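Local coordinates for hypothetical protein (Ralstonia eutropha, PDB 2OPK) that is of unknown function but belongs to the cupin superfamily and has been proposed, without proof, to act as a mannose-6-phosphate isomerase, at residues B[19-24]-B[35-40]; B[46-51]-B[90-95]; B[53-58]-B[106-111]; B[59-64]-B[101-106]. All blocks are in the same frame, centred on the assembly; numbering follows the deposited sequence.

Interaction 1 (B[19-24]-B[35-40]); sequences DEIFQP and RIISNG
R35 meets Q23 twice over. Their backbones form a hydrogen-bonded antiparallel pair, and the side chains run next to each other so that R35 NH2 gives Q23 OE1 a nearly straight bond of 2.7 Å, with NE adding a weak one. Amide and guanidinium are almost coplanar, 20° apart, and the arginine reaches the amide by bending at chi3 (83°). Carbonyl groups of L9 and A11 take NH1, so this buried guanidinium ties the N-terminal region to the hairpin. On the other face of the sheet, I36 lies alongside F22 and sets its CG2 over the phenyl ring, a CH-pi contact 4.0 Å from the centroid. I37 pairs with I21 through two backbone bonds, I37 N to I21 O being 2.8 Å, and I37 O also accepts from a water that bridges D19 O and N39 ND2. S38 OG donates to E20 OE2 at 2.6 Å, meeting the carboxylate from above its plane. The two strands form a beta hairpin at the margin of the five-stranded antiparallel sheet: 21-28 is outermost, and 31-38 lies between it and strand 102-109.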
loop_
_atom_site.group_PDB
_atom_site.type_symbol
_atom_site.label_atom_id
_atom_site.label_comp_id
_atom_site.label_asym_id
_atom_site.label_seq_id
_atom_site.Cartn_x
_atom_site.Cartn_y
_atom_site.Cartn_z
ATOM N N ASP B 19 3.614 21.985 -5.643
ATOM C CA ASP B 19 2.516 21.447 -4.844
ATOM C C ASP B 19 2.429 19.930 -4.884
ATOM O O ASP B 19 2.940 19.303 -5.821
ATOM C CB ASP B 19 1.209 22.054 -5.305
ATOM C CG ASP B 19 1.181 23.550 -5.069
ATOM O OD1 ASP B 19 1.295 23.961 -3.909
ATOM O OD2 ASP B 19 1.089 24.307 -6.044
ATOM N N GLU B 20 1.781 19.354 -3.866
ATOM C CA GLU B 20 1.578 17.898 -3.806
ATOM C C GLU B 20 0.745 17.439 -4.970
ATOM O O GLU B 20 -0.142 18.172 -5.423
ATOM C CB GLU B 20 0.866 17.422 -2.531
ATOM C CG GLU B 20 1.729 17.417 -1.342
ATOM C CD GLU B 20 1.128 16.660 -0.172
ATOM O OE1 GLU B 20 -0.116 16.556 -0.072
ATOM O OE2 GLU B 20 1.933 16.224 0.671
ATOM N N ILE B 21 1.063 16.237 -5.449
ATOM C CA ILE B 21 0.397 15.605 -6.578
ATOM C C ILE B 21 -0.290 14.338 -6.118
ATOM O O ILE B 21 0.294 13.539 -5.374
ATOM C CB ILE B 21 1.456 15.310 -7.696
ATOM C CG1 ILE B 21 1.840 16.624 -8.369
ATOM C CG2 ILE B 21 0.972 14.298 -8.688
ATOM C CD1 ILE B 21 3.132 16.583 -9.130
ATOM N N PHE B 22 -1.529 14.150 -6.578
ATOM C CA PHE B 22 -2.290 12.968 -6.309
ATOM C C PHE B 22 -2.647 12.278 -7.608
ATOM O O PHE B 22 -3.059 12.940 -8.576
ATOM C CB PHE B 22 -3.575 13.325 -5.562
ATOM C CG PHE B 22 -3.335 13.908 -4.202
ATOM C CD1 PHE B 22 -2.917 15.214 -4.060
ATOM C CD2 PHE B 22 -3.584 13.166 -3.051
ATOM C CE1 PHE B 22 -2.713 15.774 -2.800
ATOM C CE2 PHE B 22 -3.319 13.714 -1.779
ATOM C CZ PHE B 22 -2.910 15.004 -1.659
ATOM N N GLN B 23 -2.503 10.956 -7.620
ATOM C CA GLN B 23 -2.802 10.130 -8.796
ATOM C C GLN B 23 -3.476 8.845 -8.368
ATOM O O GLN B 23 -2.867 8.034 -7.673
ATOM C CB GLN B 23 -1.535 9.809 -9.586
ATOM C CG GLN B 23 -0.956 11.055 -10.205
ATOM C CD GLN B 23 0.237 10.798 -11.069
ATOM O OE1 GLN B 23 1.234 10.358 -10.571
ATOM N NE2 GLN B 23 0.154 11.126 -12.360
ATOM N N PRO B 24 -4.734 8.643 -8.787
ATOM C CA PRO B 24 -5.415 7.410 -8.399
ATOM C C PRO B 24 -4.864 6.156 -9.129
ATOM O O PRO B 24 -4.507 6.210 -10.279
ATOM C CB PRO B 24 -6.868 7.688 -8.758
ATOM C CG PRO B 24 -6.794 8.681 -9.877
ATOM C CD PRO B 24 -5.586 9.512 -9.621
ATOM N N ARG B 35 -1.571 7.220 -5.201
ATOM C CA ARG B 35 -0.197 7.637 -4.925
ATOM C C ARG B 35 -0.211 9.166 -4.654
ATOM O O ARG B 35 -0.946 9.904 -5.320
ATOM C CB ARG B 35 0.596 7.357 -6.176
ATOM C CG ARG B 35 1.956 7.702 -6.127
ATOM C CD ARG B 35 2.649 7.243 -7.375
ATOM N NE ARG B 35 2.557 8.106 -8.553
ATOM C CZ ARG B 35 3.545 8.171 -9.460
ATOM N NH1 ARG B 35 4.645 7.462 -9.281
ATOM N NH2 ARG B 35 3.481 8.916 -10.538
ATOM N N ILE B 36 0.556 9.606 -3.660
ATOM C CA ILE B 36 0.729 11.024 -3.337
ATOM C C ILE B 36 2.212 11.304 -3.465
ATOM O O ILE B 36 3.050 10.500 -3.001
ATOM C CB ILE B 36 0.320 11.396 -1.907
ATOM C CG1 ILE B 36 -1.064 10.839 -1.581
ATOM C CG2 ILE B 36 0.403 12.963 -1.699
ATOM C CD1 ILE B 36 -1.539 10.969 -0.073
ATOM N N ILE B 37 2.548 12.408 -4.136
ATOM C CA ILE B 37 3.931 12.817 -4.317
ATOM C C ILE B 37 4.127 14.173 -3.646
ATOM O O ILE B 37 3.536 15.198 -4.076
ATOM C CB ILE B 37 4.317 12.931 -5.814
ATOM C CG1 ILE B 37 3.919 11.662 -6.593
ATOM C CG2 ILE B 37 5.804 13.227 -5.974
ATOM C CD1 ILE B 37 4.637 10.409 -6.164
ATOM N N SER B 38 4.936 14.173 -2.587
ATOM C CA SER B 38 5.304 15.376 -1.873
ATOM C C SER B 38 6.715 15.723 -2.244
ATOM O O SER B 38 7.535 14.859 -2.589
ATOM C CB SER B 38 5.236 15.162 -0.366
ATOM O OG SER B 38 3.953 14.726 0.049
ATOM N N ASN B 39 6.989 17.011 -2.172
ATOM C CA ASN B 39 8.335 17.547 -2.380
ATOM C C ASN B 39 8.552 18.636 -1.343
ATOM O O ASN B 39 8.751 19.804 -1.692
ATOM C CB ASN B 39 8.490 18.130 -3.784
ATOM C CG ASN B 39 8.754 17.073 -4.815
ATOM O OD1 ASN B 39 9.879 16.585 -4.924
ATOM N ND2 ASN B 39 7.715 16.723 -5.597
ATOM N N GLY B 40 8.458 18.252 -0.067
ATOM C CA GLY B 40 8.748 19.174 1.023
ATOM C C GLY B 40 7.613 20.010 1.558
ATOM O O GLY B 40 7.817 20.785 2.493
HETATM O O HOH W 1 4.851 17.459 -5.132
#

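Interaction 2 (B[46-51]-B[90-95]); sequences GFWYDS and RHRVAW
W48 is sandwiched between R90 and R92, where the loop before strand 54-61 makes a single antiparallel bridge to strand 91-96 of the cupin beta-barrel. The guanidinium of R90 lies flat on the indole, planes 22° apart and centres 4.4 Å apart, an off-centre cation-pi contact over the five-membered ring. E69 forms a salt bridge with NH2 of this arginine and so helps fix the stacked group. Over the opposite face comes the aliphatic part of R92: its CD sits 3.6 Å from the centroid of the six-membered ring of W48, almost on the normal. With chi1 at 56°, CG of R92 is tucked between backbone N and carbonyl carbon, and a bend at chi3 lifts the guanidinium away from the ring and tilts it toward the loop, where the carbonyls of S43 and P44 also receive it.

Y49 pairs with H91 through the backbone, Y49 N giving H91 O a bond of 2.7 Å while the return bond, H91 N to Y49 O, is longer at 3.3 Å. Their side chains cross with ring planes 31° apart, and Y49 CD2 rests over one face of the imidazole, 3.7 Å from H91 NE2. F47 contributes its carbonyl: R92 NH1 reaches F47 O at 2.9 Å, in the carbonyl plane on a lone pair and close to the plane of the guanidinium.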
loop_
_atom_site.group_PDB
_atom_site.type_symbol
_atom_site.label_atom_id
_atom_site.label_comp_id
_atom_site.label_asym_id
_atom_site.label_seq_id
_atom_site.Cartn_x
_atom_site.Cartn_y
_atom_site.Cartn_z
ATOM N N GLY B 46 -3.276 26.072 10.447
ATOM C CA GLY B 46 -4.697 25.991 10.709
ATOM C C GLY B 46 -5.415 24.810 10.058
ATOM O O GLY B 46 -6.515 24.467 10.502
ATOM N N PHE B 47 -4.803 24.178 9.040
ATOM C CA PHE B 47 -5.468 23.135 8.251
ATOM C C PHE B 47 -5.432 21.763 8.894
ATOM O O PHE B 47 -4.373 21.267 9.292
ATOM C CB PHE B 47 -4.878 23.029 6.837
ATOM C CG PHE B 47 -5.530 21.939 5.988
ATOM C CD1 PHE B 47 -6.711 22.196 5.281
ATOM C CD2 PHE B 47 -4.983 20.661 5.924
ATOM C CE1 PHE B 47 -7.342 21.212 4.533
ATOM C CE2 PHE B 47 -5.608 19.661 5.165
ATOM C CZ PHE B 47 -6.788 19.946 4.459
ATOM N N TRP B 48 -6.599 21.139 8.944
ATOM C CA TRP B 48 -6.744 19.783 9.388
ATOM C C TRP B 48 -7.599 19.030 8.369
ATOM O O TRP B 48 -8.589 19.580 7.849
ATOM C CB TRP B 48 -7.417 19.731 10.754
ATOM C CG TRP B 48 -6.553 20.259 11.875
ATOM C CD1 TRP B 48 -6.476 21.555 12.307
ATOM C CD2 TRP B 48 -5.650 19.512 12.692
ATOM N NE1 TRP B 48 -5.566 21.661 13.316
ATOM C CE2 TRP B 48 -5.054 20.421 13.589
ATOM C CE3 TRP B 48 -5.291 18.169 12.763
ATOM C CZ2 TRP B 48 -4.118 20.022 14.560
ATOM C CZ3 TRP B 48 -4.352 17.775 13.725
ATOM C CH2 TRP B 48 -3.791 18.695 14.613
ATOM N N TYR B 49 -7.207 17.792 8.047
ATOM C CA TYR B 49 -8.055 16.950 7.235
ATOM C C TYR B 49 -9.141 16.417 8.182
ATOM O O TYR B 49 -8.903 16.220 9.379
ATOM C CB TYR B 49 -7.312 15.761 6.625
ATOM C CG TYR B 49 -6.290 16.070 5.566
ATOM C CD1 TYR B 49 -6.673 16.446 4.268
ATOM C CD2 TYR B 49 -4.943 15.931 5.837
ATOM C CE1 TYR B 49 -5.719 16.709 3.288
ATOM C CE2 TYR B 49 -3.978 16.183 4.865
ATOM C CZ TYR B 49 -4.357 16.578 3.594
ATOM O OH TYR B 49 -3.359 16.841 2.669
ATOM N N ASP B 50 -10.318 16.169 7.616
ATOM C CA ASP B 50 -11.445 15.571 8.336
ATOM C C ASP B 50 -12.354 14.918 7.288
ATOM O O ASP B 50 -12.976 15.617 6.494
ATOM C CB ASP B 50 -12.183 16.667 9.099
ATOM C CG ASP B 50 -13.338 16.140 9.909
ATOM O OD1 ASP B 50 -13.683 14.961 9.785
ATOM O OD2 ASP B 50 -13.910 16.924 10.667
ATOM N N SER B 51 -12.404 13.594 7.249
ATOM C CA SER B 51 -13.115 12.883 6.161
ATOM C C SER B 51 -14.178 11.943 6.694
ATOM O O SER B 51 -14.001 11.383 7.762
ATOM C CB SER B 51 -12.100 12.090 5.306
ATOM O OG SER B 51 -12.724 11.159 4.417
ATOM N N ARG B 90 -9.187 13.877 12.956
ATOM C CA ARG B 90 -8.527 14.920 12.202
ATOM C C ARG B 90 -7.027 14.754 12.244
ATOM O O ARG B 90 -6.478 14.296 13.249
ATOM C CB ARG B 90 -8.947 16.312 12.701
ATOM C CG ARG B 90 -10.479 16.542 12.688
ATOM C CD ARG B 90 -10.849 18.015 12.473
ATOM N NE ARG B 90 -10.276 18.953 13.454
ATOM C CZ ARG B 90 -10.228 20.288 13.301
ATOM N NH1 ARG B 90 -10.690 20.874 12.199
ATOM N NH2 ARG B 90 -9.678 21.061 14.241
ATOM N N HIS B 91 -6.376 15.093 11.129
ATOM C CA HIS B 91 -4.940 14.957 11.048
ATOM C C HIS B 91 -4.346 15.982 10.065
ATOM O O HIS B 91 -5.045 16.636 9.289
ATOM C CB HIS B 91 -4.552 13.488 10.737
ATOM C CG HIS B 91 -4.658 13.107 9.285
ATOM N ND1 HIS B 91 -5.863 12.891 8.646
ATOM C CD2 HIS B 91 -3.702 12.878 8.359
ATOM C CE1 HIS B 91 -5.640 12.575 7.386
ATOM N NE2 HIS B 91 -4.336 12.566 7.183
ATOM N N ARG B 92 -3.049 16.173 10.175
ATOM C CA ARG B 92 -2.343 17.090 9.319
ATOM C C ARG B 92 -0.944 16.568 9.072
ATOM O O ARG B 92 -0.454 15.756 9.841
ATOM C CB ARG B 92 -2.284 18.493 9.947
ATOM C CG ARG B 92 -1.655 18.560 11.351
ATOM C CD ARG B 92 -1.651 20.001 11.886
ATOM N NE ARG B 92 -0.503 20.769 11.392
ATOM C CZ ARG B 92 -0.500 21.602 10.350
ATOM N NH1 ARG B 92 -1.604 21.904 9.673
ATOM N NH2 ARG B 92 0.648 22.188 10.022
ATOM N N VAL B 93 -0.334 17.042 7.980
ATOM C CA VAL B 93 1.033 16.732 7.648
ATOM C C VAL B 93 1.895 17.832 8.261
ATOM O O VAL B 93 1.802 18.996 7.870
ATOM C CB VAL B 93 1.226 16.626 6.115
ATOM C CG1 VAL B 93 2.676 16.369 5.786
ATOM C CG2 VAL B 93 0.352 15.508 5.581
ATOM N N ALA B 94 2.697 17.459 9.265
ATOM C CA ALA B 94 3.567 18.403 9.942
ATOM C C ALA B 94 4.787 18.768 9.054
ATOM O O ALA B 94 5.231 19.912 9.045
ATOM C CB ALA B 94 3.998 17.831 11.263
ATOM N N TRP B 95 5.313 17.799 8.297
ATOM C CA TRP B 95 6.415 18.064 7.359
ATOM C C TRP B 95 6.577 16.891 6.405
ATOM O O TRP B 95 6.095 15.801 6.686
ATOM C CB TRP B 95 7.770 18.295 8.080
ATOM C CG TRP B 95 8.391 17.029 8.663
ATOM C CD1 TRP B 95 9.239 16.169 8.027
ATOM C CD2 TRP B 95 8.183 16.484 9.981
ATOM N NE1 TRP B 95 9.563 15.107 8.850
ATOM C CE2 TRP B 95 8.933 15.275 10.056
ATOM C CE3 TRP B 95 7.447 16.896 11.106
ATOM C CZ2 TRP B 95 8.963 14.492 11.196
ATOM C CZ3 TRP B 95 7.480 16.113 12.239
ATOM C CH2 TRP B 95 8.232 14.928 12.281
#

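Interaction 3 (B[53-58]-B[106-111]); sequences QDEWVM and AVHCDA
E55 and H108 extend side by side from a non-hydrogen-bonded pair, with E55 CD 3.5 Å from H108 CE1 and carboxylate and imidazole planes 39° apart. No direct bond joins the two groups; water mediates instead. One water donates to E55 OE2 at 2.7 Å and accepts a weak bond from H108 NE2, whose stronger partner is E34. A second water lies 2.6 Å from H108 ND1 and donates to D54 O, and both waters lie in the imidazole plane. The carboxylate reaches this position on a fully extended chain, CG of E55 being anti to the backbone N (chi1 -176°).

Strands 54-61 and 102-109, neighbours in the larger sheet of the cupin fold, run antiparallel here. W56 and V107 exchange two backbone bonds, V107 N to W56 O measuring 2.8 Å. D54 and C109 form the other hydrogen-bonded pair, where D54 N reaches C109 O at 2.7 Å, though with a bent N-H...O angle of 133°. In return C109 N bonds D54 O at 3.1 Å, so D54 O accepts from this N-H and from the second water. The carboxylate of D54 is held by H84 and the backbone N of A87, and its OD2 also forms a salt bridge with R28 of the second subunit. On the same face, W56 CE3 packs 4.0 Å from V107 CG2, and I33 of the second subunit touches both side chains.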
loop_
_atom_site.group_PDB
_atom_site.type_symbol
_atom_site.label_atom_id
_atom_site.label_comp_id
_atom_site.label_asym_id
_atom_site.label_seq_id
_atom_site.Cartn_x
_atom_site.Cartn_y
_atom_site.Cartn_z
ATOM N N GLN B 53 -14.772 9.175 5.259
ATOM C CA GLN B 53 -14.165 7.865 4.988
ATOM C C GLN B 53 -12.946 7.614 5.894
ATOM O O GLN B 53 -12.323 8.548 6.420
ATOM C CB GLN B 53 -13.702 7.802 3.542
ATOM C CG GLN B 53 -14.785 7.696 2.475
ATOM C CD GLN B 53 -14.177 7.485 1.098
ATOM O OE1 GLN B 53 -13.476 8.361 0.569
ATOM N NE2 GLN B 53 -14.422 6.314 0.518
ATOM N N ASP B 54 -12.624 6.338 6.105
ATOM C CA ASP B 54 -11.367 5.975 6.772
ATOM C C ASP B 54 -10.263 6.205 5.751
ATOM O O ASP B 54 -10.523 6.165 4.554
ATOM C CB ASP B 54 -11.348 4.501 7.152
ATOM C CG ASP B 54 -12.032 4.217 8.462
ATOM O OD1 ASP B 54 -12.840 5.032 8.953
ATOM O OD2 ASP B 54 -11.700 3.162 9.016
ATOM N N GLU B 55 -9.053 6.453 6.229
ATOM C CA GLU B 55 -7.853 6.528 5.395
ATOM C C GLU B 55 -6.770 5.656 6.016
ATOM O O GLU B 55 -6.636 5.606 7.250
ATOM C CB GLU B 55 -7.350 7.969 5.257
ATOM C CG GLU B 55 -6.139 8.091 4.309
ATOM C CD GLU B 55 -5.627 9.511 4.110
ATOM O OE1 GLU B 55 -6.307 10.474 4.574
ATOM O OE2 GLU B 55 -4.540 9.661 3.476
ATOM N N TRP B 56 -6.038 4.942 5.163
ATOM C CA TRP B 56 -4.884 4.135 5.542
ATOM C C TRP B 56 -3.784 4.705 4.657
ATOM O O TRP B 56 -3.945 4.773 3.447
ATOM C CB TRP B 56 -5.135 2.637 5.269
ATOM C CG TRP B 56 -3.936 1.793 5.648
ATOM C CD1 TRP B 56 -3.696 1.214 6.854
ATOM C CD2 TRP B 56 -2.792 1.500 4.834
ATOM N NE1 TRP B 56 -2.468 0.573 6.841
ATOM C CE2 TRP B 56 -1.895 0.747 5.621
ATOM C CE3 TRP B 56 -2.441 1.789 3.513
ATOM C CZ2 TRP B 56 -0.689 0.304 5.141
ATOM C CZ3 TRP B 56 -1.231 1.331 3.039
ATOM C CH2 TRP B 56 -0.380 0.603 3.841
ATOM N N VAL B 57 -2.684 5.149 5.236
ATOM C CA VAL B 57 -1.663 5.858 4.454
ATOM C C VAL B 57 -0.284 5.452 4.909
ATOM O O VAL B 57 -0.033 5.330 6.107
ATOM C CB VAL B 57 -1.857 7.408 4.535
ATOM C CG1 VAL B 57 -1.796 7.939 6.003
ATOM C CG2 VAL B 57 -0.869 8.129 3.661
HETATM N N MSE B 58 0.606 5.238 3.942
HETATM C CA MSE B 58 1.953 4.804 4.213
HETATM C C MSE B 58 2.989 5.579 3.415
HETATM O O MSE B 58 2.789 5.868 2.241
HETATM C CB MSE B 58 2.093 3.321 3.842
HETATM C CG MSE B 58 3.427 2.672 4.260
HETATM SE SE MSE B 58 3.506 0.751 3.784
HETATM C CE MSE B 58 3.064 0.915 2.058
ATOM N N ALA B 106 -1.997 5.713 -0.387
ATOM C CA ALA B 106 -3.131 6.055 0.438
ATOM C C ALA B 106 -4.386 5.316 -0.015
ATOM O O ALA B 106 -4.641 5.179 -1.223
ATOM C CB ALA B 106 -3.351 7.564 0.436
ATOM N N VAL B 107 -5.149 4.827 0.967
ATOM C CA VAL B 107 -6.394 4.099 0.702
ATOM C C VAL B 107 -7.510 4.786 1.463
ATOM O O VAL B 107 -7.393 5.048 2.645
ATOM C CB VAL B 107 -6.333 2.608 1.081
ATOM C CG1 VAL B 107 -7.623 1.835 0.657
ATOM C CG2 VAL B 107 -5.067 1.933 0.464
ATOM N N HIS B 108 -8.573 5.106 0.735
ATOM C CA HIS B 108 -9.754 5.729 1.261
ATOM C C HIS B 108 -10.883 4.739 1.138
ATOM O O HIS B 108 -11.106 4.180 0.085
ATOM C CB HIS B 108 -10.036 7.008 0.457
ATOM C CG HIS B 108 -8.926 8.023 0.530
ATOM N ND1 HIS B 108 -8.828 8.959 1.546
ATOM C CD2 HIS B 108 -7.850 8.225 -0.272
ATOM C CE1 HIS B 108 -7.752 9.703 1.350
ATOM N NE2 HIS B 108 -7.147 9.286 0.251
ATOM N N CYS B 109 -11.589 4.496 2.230
ATOM C CA CYS B 109 -12.682 3.553 2.218
ATOM C C CYS B 109 -13.744 3.882 3.266
ATOM O O CYS B 109 -13.528 4.751 4.130
ATOM C CB CYS B 109 -12.131 2.158 2.454
ATOM S SG CYS B 109 -11.465 1.923 4.071
ATOM N N ASP B 110 -14.870 3.162 3.215
ATOM C CA ASP B 110 -16.008 3.392 4.128
ATOM C C ASP B 110 -15.611 3.238 5.575
ATOM O O ASP B 110 -14.710 2.451 5.891
ATOM C CB ASP B 110 -17.173 2.430 3.826
ATOM C CG ASP B 110 -17.818 2.686 2.458
ATOM O OD1 ASP B 110 -17.792 3.832 1.963
ATOM O OD2 ASP B 110 -18.346 1.722 1.862
ATOM N N ALA B 111 -16.262 3.989 6.460
ATOM C CA ALA B 111 -16.021 3.829 7.896
ATOM C C ALA B 111 -16.660 2.505 8.332
ATOM O O ALA B 111 -16.313 1.950 9.386
ATOM C CB ALA B 111 -16.593 4.978 8.654
HETATM O O HOH W 2 -10.452 9.184 3.553
HETATM O O HOH W 3 -4.716 11.097 1.204
#

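Interaction 4 (B[59-64]-B[101-106]); sequences VVSGSA and PTVWLA
With chi1 at -46°, CG of W104 stands beside its backbone N and the indole leans toward V59 on the neighbouring strand, whose CG2 is anti to the carbonyl carbon and comes down on the six-membered ring. This CH-pi contact places V59 CG2 4.0 Å from the ring centroid, over the face and somewhat toward the rim. The outer end of the indole meets the far side of the turn, A64 CB lying 3.3 Å from W104 CH2, a tight approach. W104 NE1 is bonded to S38 OG of the adjacent strand.

A classic beta bulge sets two residues, V60 and S61, against V103. V103 O consequently accepts two backbone bonds, from V60 N at 2.8 Å and from S61 N at 3.2 Å. In return V103 N reaches S61 O at 3.1 Å from well above the carbonyl plane, with a weak second bond to S61 OG. T102 OG1 lies 3.0 Å from S63 O, close to the chain as it turns at G62, and V60 CG2 packs against L105 CB. The chemistry is therefore divided: apolar groups of V59 and A64 pack on the indole, whereas the extra residue of the bulge is accommodated by one carbonyl serving two N-H groups, so that both N-H groups of the bulge have an acceptor.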
loop_
_atom_site.group_PDB
_atom_site.type_symbol
_atom_site.label_atom_id
_atom_site.label_comp_id
_atom_site.label_asym_id
_atom_site.label_seq_id
_atom_site.Cartn_x
_atom_site.Cartn_y
_atom_site.Cartn_z
ATOM N N VAL B 59 4.125 5.839 4.053
ATOM C CA VAL B 59 5.294 6.441 3.369
ATOM C C VAL B 59 6.028 5.299 2.718
ATOM O O VAL B 59 6.366 4.333 3.384
ATOM C CB VAL B 59 6.239 7.148 4.345
ATOM C CG1 VAL B 59 7.445 7.686 3.604
ATOM C CG2 VAL B 59 5.485 8.278 5.106
ATOM N N VAL B 60 6.257 5.408 1.416
ATOM C CA VAL B 60 6.948 4.373 0.646
ATOM C C VAL B 60 8.378 4.801 0.293
ATOM O O VAL B 60 9.282 3.955 0.179
ATOM C CB VAL B 60 6.127 4.015 -0.620
ATOM C CG1 VAL B 60 6.636 2.781 -1.236
ATOM C CG2 VAL B 60 4.688 3.750 -0.250
ATOM N N SER B 61 8.574 6.102 0.098
ATOM C CA SER B 61 9.889 6.675 -0.094
ATOM C C SER B 61 9.896 8.060 0.511
ATOM O O SER B 61 8.843 8.645 0.734
ATOM C CB SER B 61 10.298 6.751 -1.565
ATOM O OG SER B 61 9.379 7.545 -2.298
ATOM N N GLY B 62 11.096 8.581 0.793
ATOM C CA GLY B 62 11.193 9.865 1.500
ATOM C C GLY B 62 10.869 9.730 2.981
ATOM O O GLY B 62 11.241 8.753 3.610
ATOM N N SER B 63 10.270 10.756 3.559
ATOM C CA SER B 63 10.004 10.791 4.999
ATOM C C SER B 63 9.010 11.893 5.314
ATOM O O SER B 63 8.830 12.824 4.522
ATOM C CB SER B 63 11.283 11.011 5.838
ATOM O OG SER B 63 11.884 12.268 5.583
ATOM N N ALA B 64 8.400 11.800 6.489
ATOM C CA ALA B 64 7.377 12.748 6.892
ATOM C C ALA B 64 7.110 12.734 8.392
ATOM O O ALA B 64 7.642 11.920 9.148
ATOM C CB ALA B 64 6.031 12.415 6.118
ATOM N N PRO B 101 11.832 13.620 -3.085
ATOM C CA PRO B 101 10.393 13.335 -3.028
ATOM C C PRO B 101 9.976 12.336 -1.949
ATOM O O PRO B 101 10.714 11.410 -1.614
ATOM C CB PRO B 101 10.070 12.781 -4.441
ATOM C CG PRO B 101 11.121 13.256 -5.306
ATOM C CD PRO B 101 12.386 13.385 -4.437
ATOM N N THR B 102 8.793 12.563 -1.398
ATOM C CA THR B 102 8.161 11.654 -0.489
ATOM C C THR B 102 6.966 11.083 -1.269
ATOM O O THR B 102 6.061 11.827 -1.675
ATOM C CB THR B 102 7.720 12.341 0.805
ATOM O OG1 THR B 102 8.867 12.798 1.519
ATOM C CG2 THR B 102 6.972 11.378 1.704
ATOM N N VAL B 103 7.013 9.780 -1.528
ATOM C CA VAL B 103 5.921 9.085 -2.210
ATOM C C VAL B 103 5.139 8.280 -1.198
ATOM O O VAL B 103 5.726 7.502 -0.428
ATOM C CB VAL B 103 6.449 8.113 -3.331
ATOM C CG1 VAL B 103 5.284 7.401 -4.006
ATOM C CG2 VAL B 103 7.310 8.883 -4.346
ATOM N N TRP B 104 3.822 8.457 -1.211
ATOM C CA TRP B 104 2.905 7.784 -0.284
ATOM C C TRP B 104 1.945 6.904 -1.048
ATOM O O TRP B 104 1.695 7.131 -2.230
ATOM C CB TRP B 104 2.005 8.761 0.424
ATOM C CG TRP B 104 2.605 10.008 1.017
ATOM C CD1 TRP B 104 3.132 11.048 0.349
ATOM C CD2 TRP B 104 2.673 10.343 2.412
ATOM N NE1 TRP B 104 3.535 12.023 1.229
ATOM C CE2 TRP B 104 3.272 11.610 2.505
ATOM C CE3 TRP B 104 2.302 9.683 3.588
ATOM C CZ2 TRP B 104 3.479 12.251 3.733
ATOM C CZ3 TRP B 104 2.491 10.310 4.804
ATOM C CH2 TRP B 104 3.088 11.574 4.876
ATOM N N LEU B 105 1.388 5.934 -0.334
ATOM C CA LEU B 105 0.292 5.104 -0.834
ATOM C C LEU B 105 -0.836 5.330 0.132
ATOM O O LEU B 105 -0.644 5.202 1.350
ATOM C CB LEU B 105 0.680 3.628 -0.843
ATOM C CG LEU B 105 -0.375 2.688 -1.428
ATOM C CD1 LEU B 105 -0.568 2.913 -2.935
ATOM C CD2 LEU B 105 0.056 1.273 -1.165
ATOM N N ALA B 106 -1.997 5.713 -0.387
ATOM C CA ALA B 106 -3.131 6.055 0.438
ATOM C C ALA B 106 -4.386 5.316 -0.015
ATOM O O ALA B 106 -4.641 5.179 -1.223
ATOM C CB ALA B 106 -3.351 7.564 0.436
#

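Interactions 1, 3 and 4 share the five-stranded antiparallel sheet: the hairpin of interaction 1 meets strand 102-109 through strand 31-38, and interactions 3 and 4 follow one another along the pairing of 54-61 with 102-109, their centres 15 Å apart and A106 common to both. Interaction 4 lies about 9 Å from interaction 1, centre to centre, and is nested along the chain inside the loop closed by interaction 3. Interaction 2 belongs to strand 91-96 of the three-stranded sheet; its segments alternate with those of interactions 3 and 4. Packing of H91 on E55 joins the two sheets of the cupin barrel, whereas W95 on A64 links interactions 2 and 4 through neighbouring strands of the smaller sheet.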